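UTP--glucose-1-phosphate uridylyltransferase YngB (PDB 7O2N) catalyses the formation of UDP-glucose and diphosphate from UTP and glucose-1-phosphate, a step toward the glycolipids and glucosylated wall teichoic acid of Bacillus subtilis. Local coordinates at residues Ala24-Met29 / Lys61-Asp66; Phe126-Gly131 / Tyr207-Ser212. All blocks are in the same frame, centred on the assembly; numbering follows the deposited sequence.

Contact 1: residues Ala24-Met29 / Lys61-Asp66; sequences AQPKEM and KRSIED
Pro-26 and Met-29 face the first turn of a helix, with the CA atoms of Pro-26 and Lys-61 6.0 Å apart and those of Met-29 and Ile-64 6.7 Å apart. Residues 27-29 form a short 3-10 turn, closed by the backbone bond from Met-29 N to Pro-26 O, while 62-66 is helical. The Pro-26 ring abuts the start of Lys-61 and Ser-63, its CD 3.5 Å from Ser-63 OG. Met-29 CG touches that hydroxyl too, roughly at right angles to the proline, and the bend at chi2 (-54°) lays Met-29 SD 3.9 Å from Ile-64 CG1. The end of Ile-64, CD1, rests 3.7 Å from Glu-28 CG. Beyond this apolar patch, Lys-61 is extended past CG and crosses Glu-28 at about a right angle, forming a salt bridge of 2.6 Å from NZ to OE2. The ammonium meets this oxygen from above the carboxylate plane, 56° out of it. Lys-61 NZ also donates to the backbone carbonyls of Ala-11, at the end of strand 6-11, and Gly-13, just after it. Gln-25 NE2 bonds to Met-29 O of the second subunit. Segment 24-29 continues the loop that in this family probably carries the glycine-rich signature. An ammonium gripped by one carboxylate and two carbonyls thus ties the helix after strand 52-57 to that loop and the strand before it.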
ATOM      1  N   ALA A  24       8.195   7.606   3.041  1.00 41.17           N
ATOM      2  CA  ALA A  24       7.582   8.884   3.377  1.00 39.99           C
ATOM      3  C   ALA A  24       6.161   8.676   3.869  1.00 43.21           C
ATOM      4  O   ALA A  24       5.384   9.627   3.900  1.00 46.71           O
ATOM      5  CB  ALA A  24       7.588   9.846   2.206  1.00 35.45           C
ATOM      6  N   GLN A  25       5.823   7.438   4.234  1.00 42.40           N
ATOM      7  CA  GLN A  25       4.491   7.213   4.756  1.00 42.96           C
ATOM      8  C   GLN A  25       4.498   6.048   5.740  1.00 40.74           C
ATOM      9  O   GLN A  25       5.322   5.147   5.653  1.00 41.62           O
ATOM     10  CB  GLN A  25       3.505   7.124   3.598  1.00 45.06           C
ATOM     11  CG  GLN A  25       3.673   5.891   2.740  1.00 54.93           C
ATOM     12  CD  GLN A  25       2.789   5.993   1.525  1.00 67.69           C
ATOM     13  OE1 GLN A  25       2.066   6.992   1.337  1.00 66.26           O
ATOM     14  NE2 GLN A  25       2.865   4.954   0.694  1.00 66.48           N
ATOM     15  N   PRO A  26       3.553   6.022   6.695  1.00 37.02           N
ATOM     16  CA  PRO A  26       3.601   5.076   7.809  1.00 36.55           C
ATOM     17  C   PRO A  26       3.308   3.633   7.434  1.00 38.36           C
ATOM     18  O   PRO A  26       2.472   3.349   6.577  1.00 46.69           O
ATOM     19  CB  PRO A  26       2.448   5.523   8.708  1.00 35.62           C
ATOM     20  CG  PRO A  26       2.144   6.931   8.232  1.00 37.64           C
ATOM     21  CD  PRO A  26       2.387   6.903   6.741  1.00 35.62           C
ATOM     22  N   LYS A  27       3.995   2.734   8.133  1.00 41.27           N
ATOM     23  CA  LYS A  27       3.831   1.297   8.031  1.00 41.15           C
ATOM     24  C   LYS A  27       2.358   0.940   8.184  1.00 42.95           C
ATOM     25  O   LYS A  27       1.859   0.117   7.422  1.00 44.54           O
ATOM     26  CB  LYS A  27       4.740   0.670   9.096  1.00 44.41           C
ATOM     27  CG  LYS A  27       4.560  -0.815   9.370  1.00 60.63           C
ATOM     28  CD  LYS A  27       4.147  -1.135  10.802  1.00 70.42           C
ATOM     29  CE  LYS A  27       5.266  -0.915  11.798  1.00 72.47           C
ATOM     30  NZ  LYS A  27       5.186  -1.888  12.915  1.00 93.26           N
ATOM     31  N   GLU A  28       1.660   1.603   9.123  1.00 40.37           N
ATOM     32  CA  GLU A  28       0.340   1.151   9.528  1.00 43.72           C
ATOM     33  C   GLU A  28      -0.733   1.557   8.522  1.00 47.82           C
ATOM     34  O   GLU A  28      -1.874   1.084   8.610  1.00 54.66           O
ATOM     35  CB  GLU A  28      -0.008   1.466  10.985  1.00 45.03           C
ATOM     36  CG  GLU A  28       0.755   2.638  11.564  1.00 58.66           C
ATOM     37  CD  GLU A  28       2.184   2.425  12.065  1.00 60.30           C
ATOM     38  OE1 GLU A  28       2.360   1.862  13.173  1.00 65.95           O
ATOM     39  OE2 GLU A  28       3.119   2.843  11.360  1.00 54.05           O
ATOM     40  N   MET A  29      -0.349   2.393   7.548  1.00 44.08           N
ATOM     41  CA  MET A  29      -1.281   2.818   6.512  1.00 41.89           C
ATOM     42  C   MET A  29      -1.142   1.946   5.273  1.00 39.48           C
ATOM     43  O   MET A  29      -1.909   2.091   4.346  1.00 45.06           O
ATOM     44  CB  MET A  29      -1.066   4.281   6.106  1.00 41.74           C
ATOM     45  CG  MET A  29      -1.512   5.297   7.131  1.00 39.06           C
ATOM     46  SD  MET A  29      -3.236   5.058   7.649  1.00 47.94           S
ATOM     47  CE  MET A  29      -4.087   5.750   6.238  1.00 38.54           C
ATOM     48  N   LYS A  61       3.052  11.055  10.915  1.00 48.43           N
ATOM     49  CA  LYS A  61       2.052  10.007  10.801  1.00 49.53           C
ATOM     50  C   LYS A  61       0.646  10.610  10.768  1.00 50.49           C
ATOM     51  O   LYS A  61      -0.303   9.971  11.239  1.00 55.11           O
ATOM     52  CB  LYS A  61       2.210   8.981  11.925  1.00 47.00           C
ATOM     53  CG  LYS A  61       3.564   8.304  11.928  1.00 46.88           C
ATOM     54  CD  LYS A  61       3.556   7.010  12.689  1.00 45.31           C
ATOM     55  CE  LYS A  61       4.753   6.148  12.348  1.00 49.02           C
ATOM     56  NZ  LYS A  61       4.450   4.724  12.602  1.00 57.60           N
ATOM     57  N   ARG A  62       0.533  11.818  10.188  1.00 45.30           N
ATOM     58  CA  ARG A  62      -0.721  12.548  10.100  1.00 45.38           C
ATOM     59  C   ARG A  62      -1.759  11.679   9.397  1.00 45.40           C
ATOM     60  O   ARG A  62      -2.919  11.668   9.792  1.00 49.42           O
ATOM     61  CB  ARG A  62      -0.564  13.905   9.402  1.00 46.85           C
ATOM     62  N   SER A  63      -1.338  10.915   8.383  1.00 43.06           N
ATOM     63  CA  SER A  63      -2.295  10.154   7.598  1.00 39.78           C
ATOM     64  C   SER A  63      -3.165   9.212   8.439  1.00 43.11           C
ATOM     65  O   SER A  63      -4.322   8.971   8.078  1.00 46.66           O
ATOM     66  CB  SER A  63      -1.654   9.474   6.429  1.00 42.53           C
ATOM     67  OG  SER A  63      -0.651   8.553   6.820  1.00 49.91           O
ATOM     68  N   ILE A  64      -2.642   8.687   9.555  1.00 39.06           N
ATOM     69  CA  ILE A  64      -3.450   7.823  10.404  1.00 45.58           C
ATOM     70  C   ILE A  64      -4.626   8.627  10.965  1.00 53.60           C
ATOM     71  O   ILE A  64      -5.763   8.169  10.930  1.00 55.17           O
ATOM     72  CB  ILE A  64      -2.619   7.178  11.533  1.00 47.53           C
ATOM     73  CG1 ILE A  64      -1.571   6.190  11.017  1.00 48.46           C
ATOM     74  CG2 ILE A  64      -3.487   6.544  12.610  1.00 38.97           C
ATOM     75  CD1 ILE A  64      -0.350   6.143  11.917  1.00 44.93           C
ATOM     76  N   GLU A  65      -4.337   9.833  11.473  1.00 57.10           N
ATOM     77  CA  GLU A  65      -5.315  10.692  12.129  1.00 54.28           C
ATOM     78  C   GLU A  65      -6.369  11.157  11.121  1.00 49.51           C
ATOM     79  O   GLU A  65      -7.555  11.277  11.443  1.00 54.01           O
ATOM     80  CB  GLU A  65      -4.612  11.884  12.799  1.00 64.20           C
ATOM     81  CG  GLU A  65      -3.371  11.495  13.593  1.00 77.35           C
ATOM     82  CD  GLU A  65      -2.517  12.637  14.116  1.00 91.88           C
ATOM     83  OE1 GLU A  65      -3.102  13.698  14.415  1.00108.54           O
ATOM     84  OE2 GLU A  65      -1.270  12.459  14.236  1.00 87.99           O
ATOM     85  N   ASP A  66      -5.908  11.435   9.903  1.00 42.53           N
ATOM     86  CA  ASP A  66      -6.748  11.895   8.826  1.00 43.63           C
ATOM     87  C   ASP A  66      -7.682  10.768   8.400  1.00 45.71           C
ATOM     88  O   ASP A  66      -8.853  11.007   8.150  1.00 54.01           O
ATOM     89  CB  ASP A  66      -5.885  12.397   7.673  1.00 41.01           C
ATOM     90  CG  ASP A  66      -5.527  13.872   7.773  1.00 49.70           C
ATOM     91  OD1 ASP A  66      -6.308  14.671   8.413  1.00 53.53           O
ATOM     92  OD2 ASP A  66      -4.495  14.243   7.177  1.00 50.18           O
TER

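Contact 2: residues Phe126-Gly131 / Tyr207-Ser212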
ATOM      1  N   PHE A 126      -7.496  -2.062  30.629  1.00 61.50           N
ATOM      2  CA  PHE A 126      -7.460  -1.647  29.233  1.00 57.73           C
ATOM      3  C   PHE A 126      -6.868  -2.749  28.359  1.00 59.30           C
ATOM      4  O   PHE A 126      -6.214  -3.657  28.866  1.00 55.98           O
ATOM      5  CB  PHE A 126      -6.616  -0.382  29.064  1.00 49.77           C
ATOM      6  CG  PHE A 126      -5.194  -0.476  29.576  1.00 42.83           C
ATOM      7  CD1 PHE A 126      -4.931  -0.618  30.934  1.00 38.04           C
ATOM      8  CD2 PHE A 126      -4.115  -0.375  28.703  1.00 37.45           C
ATOM      9  CE1 PHE A 126      -3.620  -0.657  31.398  1.00 38.86           C
ATOM     10  CE2 PHE A 126      -2.806  -0.427  29.165  1.00 36.85           C
ATOM     11  CZ  PHE A 126      -2.561  -0.563  30.515  1.00 37.89           C
ATOM     12  N   ALA A 127      -7.078  -2.618  27.042  1.00 58.51           N
ATOM     13  CA  ALA A 127      -6.484  -3.485  26.036  1.00 57.43           C
ATOM     14  C   ALA A 127      -5.283  -2.797  25.394  1.00 55.67           C
ATOM     15  O   ALA A 127      -5.327  -1.595  25.131  1.00 59.74           O
ATOM     16  CB  ALA A 127      -7.516  -3.815  24.989  1.00 56.94           C
ATOM     17  N   VAL A 128      -4.224  -3.576  25.132  1.00 49.66           N
ATOM     18  CA  VAL A 128      -3.195  -3.179  24.176  1.00 50.93           C
ATOM     19  C   VAL A 128      -3.276  -4.090  22.949  1.00 49.82           C
ATOM     20  O   VAL A 128      -3.435  -5.304  23.089  1.00 48.30           O
ATOM     21  CB  VAL A 128      -1.799  -3.249  24.809  1.00 49.19           C
ATOM     22  CG1 VAL A 128      -0.715  -3.027  23.768  1.00 45.06           C
ATOM     23  CG2 VAL A 128      -1.674  -2.279  25.977  1.00 48.91           C
ATOM     24  N   LEU A 129      -3.180  -3.494  21.754  1.00 47.72           N
ATOM     25  CA  LEU A 129      -3.124  -4.244  20.504  1.00 47.84           C
ATOM     26  C   LEU A 129      -1.955  -3.726  19.674  1.00 49.37           C
ATOM     27  O   LEU A 129      -2.092  -2.679  19.040  1.00 52.62           O
ATOM     28  CB  LEU A 129      -4.409  -4.046  19.694  1.00 39.48           C
ATOM     29  CG  LEU A 129      -5.725  -4.131  20.452  1.00 41.61           C
ATOM     30  CD1 LEU A 129      -6.825  -3.427  19.670  1.00 43.71           C
ATOM     31  CD2 LEU A 129      -6.110  -5.577  20.700  1.00 42.20           C
ATOM     32  N   LEU A 130      -0.812  -4.428  19.726  1.00 50.49           N
ATOM     33  CA  LEU A 130       0.256  -4.276  18.741  1.00 49.32           C
ATOM     34  C   LEU A 130      -0.363  -4.668  17.414  1.00 50.15           C
ATOM     35  O   LEU A 130      -1.362  -5.391  17.385  1.00 65.42           O
ATOM     36  CB  LEU A 130       1.423  -5.225  19.058  1.00 47.85           C
ATOM     37  CG  LEU A 130       1.829  -5.366  20.532  1.00 48.85           C
ATOM     38  CD1 LEU A 130       3.105  -6.177  20.662  1.00 46.87           C
ATOM     39  CD2 LEU A 130       1.999  -3.993  21.182  1.00 46.66           C
ATOM     40  N   GLY A 131       0.203  -4.213  16.309  1.00 49.35           N
ATOM     41  CA  GLY A 131      -0.545  -4.514  15.102  1.00 58.86           C
ATOM     42  C   GLY A 131       0.178  -5.489  14.190  1.00 54.36           C
ATOM     43  O   GLY A 131       0.481  -5.122  13.061  1.00 73.33           O
ATOM     44  N   TYR A 207      -3.339  -7.968  24.572  1.00 62.65           N
ATOM     45  CA  TYR A 207      -3.278  -7.964  26.028  1.00 58.97           C
ATOM     46  C   TYR A 207      -4.510  -7.253  26.577  1.00 54.05           C
ATOM     47  O   TYR A 207      -5.008  -6.330  25.948  1.00 54.70           O
ATOM     48  CB  TYR A 207      -2.043  -7.231  26.546  1.00 45.58           C
ATOM     49  CG  TYR A 207      -0.720  -7.632  25.955  1.00 51.34           C
ATOM     50  CD1 TYR A 207      -0.381  -7.341  24.636  1.00 53.92           C
ATOM     51  CD2 TYR A 207       0.260  -8.208  26.753  1.00 55.97           C
ATOM     52  CE1 TYR A 207       0.867  -7.669  24.112  1.00 52.69           C
ATOM     53  CE2 TYR A 207       1.523  -8.519  26.258  1.00 52.52           C
ATOM     54  CZ  TYR A 207       1.824  -8.262  24.928  1.00 54.06           C
ATOM     55  OH  TYR A 207       3.062  -8.571  24.442  1.00 51.08           O
ATOM     56  N   VAL A 208      -5.008  -7.730  27.722  1.00 47.44           N
ATOM     57  CA  VAL A 208      -5.829  -6.926  28.599  1.00 47.57           C
ATOM     58  C   VAL A 208      -5.054  -6.734  29.902  1.00 53.68           C
ATOM     59  O   VAL A 208      -4.436  -7.668  30.400  1.00 59.48           O
ATOM     60  CB  VAL A 208      -7.220  -7.546  28.777  1.00 46.50           C
ATOM     61  CG1 VAL A 208      -8.020  -6.848  29.863  1.00 53.17           C
ATOM     62  CG2 VAL A 208      -7.981  -7.477  27.471  1.00 45.23           C
ATOM     63  N   LEU A 209      -5.014  -5.489  30.396  1.00 61.63           N
ATOM     64  CA  LEU A 209      -4.179  -5.135  31.534  1.00 67.11           C
ATOM     65  C   LEU A 209      -4.965  -4.358  32.590  1.00 72.77           C
ATOM     66  O   LEU A 209      -6.050  -3.827  32.333  1.00 77.82           O
ATOM     67  CB  LEU A 209      -2.985  -4.310  31.041  1.00 63.66           C
ATOM     68  CG  LEU A 209      -2.020  -5.031  30.111  1.00 55.96           C
ATOM     69  CD1 LEU A 209      -0.779  -4.176  29.894  1.00 55.04           C
ATOM     70  CD2 LEU A 209      -1.642  -6.391  30.682  1.00 55.55           C
ATOM     71  N   ASN A 210      -4.376  -4.308  33.790  1.00 73.33           N
ATOM     72  CA  ASN A 210      -4.951  -3.551  34.889  1.00 82.00           C
ATOM     73  C   ASN A 210      -4.139  -2.278  35.088  1.00 81.84           C
ATOM     74  O   ASN A 210      -2.945  -2.238  34.775  1.00 78.37           O
ATOM     75  CB  ASN A 210      -5.054  -4.396  36.163  1.00 84.58           C
ATOM     76  CG  ASN A 210      -6.277  -5.282  36.162  1.00 78.07           C
ATOM     77  OD1 ASN A 210      -6.180  -6.477  36.430  1.00 67.05           O
ATOM     78  ND2 ASN A 210      -7.420  -4.703  35.823  1.00 76.68           N
ATOM     79  N   SER A 211      -4.827  -1.246  35.594  1.00 75.93           N
ATOM     80  CA  SER A 211      -4.219   0.008  36.003  1.00 69.46           C
ATOM     81  C   SER A 211      -2.939  -0.264  36.791  1.00 77.64           C
ATOM     82  O   SER A 211      -1.921   0.390  36.559  1.00 78.17           O
ATOM     83  CB  SER A 211      -5.190   0.773  36.827  1.00 74.65           C
ATOM     84  OG  SER A 211      -6.520   0.378  36.514  1.00 81.27           O
ATOM     85  N   SER A 212      -3.008  -1.243  37.713  1.00 76.54           N
ATOM     86  CA  SER A 212      -1.878  -1.712  38.507  1.00 67.89           C
ATOM     87  C   SER A 212      -0.605  -1.713  37.672  1.00 69.51           C
ATOM     88  O   SER A 212       0.436  -1.276  38.144  1.00 64.92           O
ATOM     89  CB  SER A 212      -2.131  -3.086  39.059  1.00 72.19           C
ATOM     90  OG  SER A 212      -3.477  -3.479  38.808  1.00 92.26           O
TER
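Strands 125-129 and 206-210 run antiparallel as neighbours, their axes 4.6 Å apart at closest approach and their directions 142° apart. Phe-126 with Leu-209 and Val-128 with Tyr-207 are hydrogen-bonded pairs, and between them Ala-127 and Val-208 make a non-hydrogen-bonded pair. The bond from Leu-209 N to Phe-126 O, at 2.7 Å, runs nearly along the C=O axis, whereas Val-128 N reaches Tyr-207 O from above the carbonyl plane. CA-H...O contacts from Val-208 to Phe-126 O and from Ala-127 to Tyr-207 O fill in between these bonds. Strand 125-129 also pairs in parallel with strand 6-11, which makes this an inner seam of the GT-A type sheet.

On the face carrying Phe-126, Val-128, Tyr-207 and Leu-209, the Phe-126 side chain has CG between its backbone N and carbonyl carbon (chi1 56°), which brings the ring across to the neighbouring strand. Leu-209 CB sits over one ring face, offset toward the rim and 4.0 Å from the centroid, a CH-pi contact. Val-128 CG2 approaches Leu-209 CD1 at 4.4 Å, and Val-128 CB lies 4.3 Å from Tyr-207 CD1. The tyrosine ring turns an edge to Val-128 O, while Leu-130 CG approaches it obliquely. Helix 230-240 packs on this face through Leu-234, and Phe-214 meets the Phe-126 ring with nearly parallel planes. On the opposite face, Ala-127 and Val-208 lie against helix 141-152. The buried backbone polar groups are thus satisfied from strand to strand, between two apolar faces covered by helices.

Overall arrangement
From the N terminus, strand 6-11 leads into the loop bearing 24-29; the chain then passes through helix 37-47 and strand 52-57 before 61-66 closes contact 1 across 31 intervening residues. Only afterwards does contact 2 open, at strand 125-129, and it closes at strand 206-210 after a longer excursion of 75 residues that is rich in strand. The two loops are therefore in series, neither nested nor crossed. The centres of contact 1 and contact 2 lie about 23 Å apart, and the contacts do not touch. Strand 6-11 relates them: contact 1 secures the loop that follows it near the dimer interface, whereas contact 2 extends the central sheet from its neighbour 125-129.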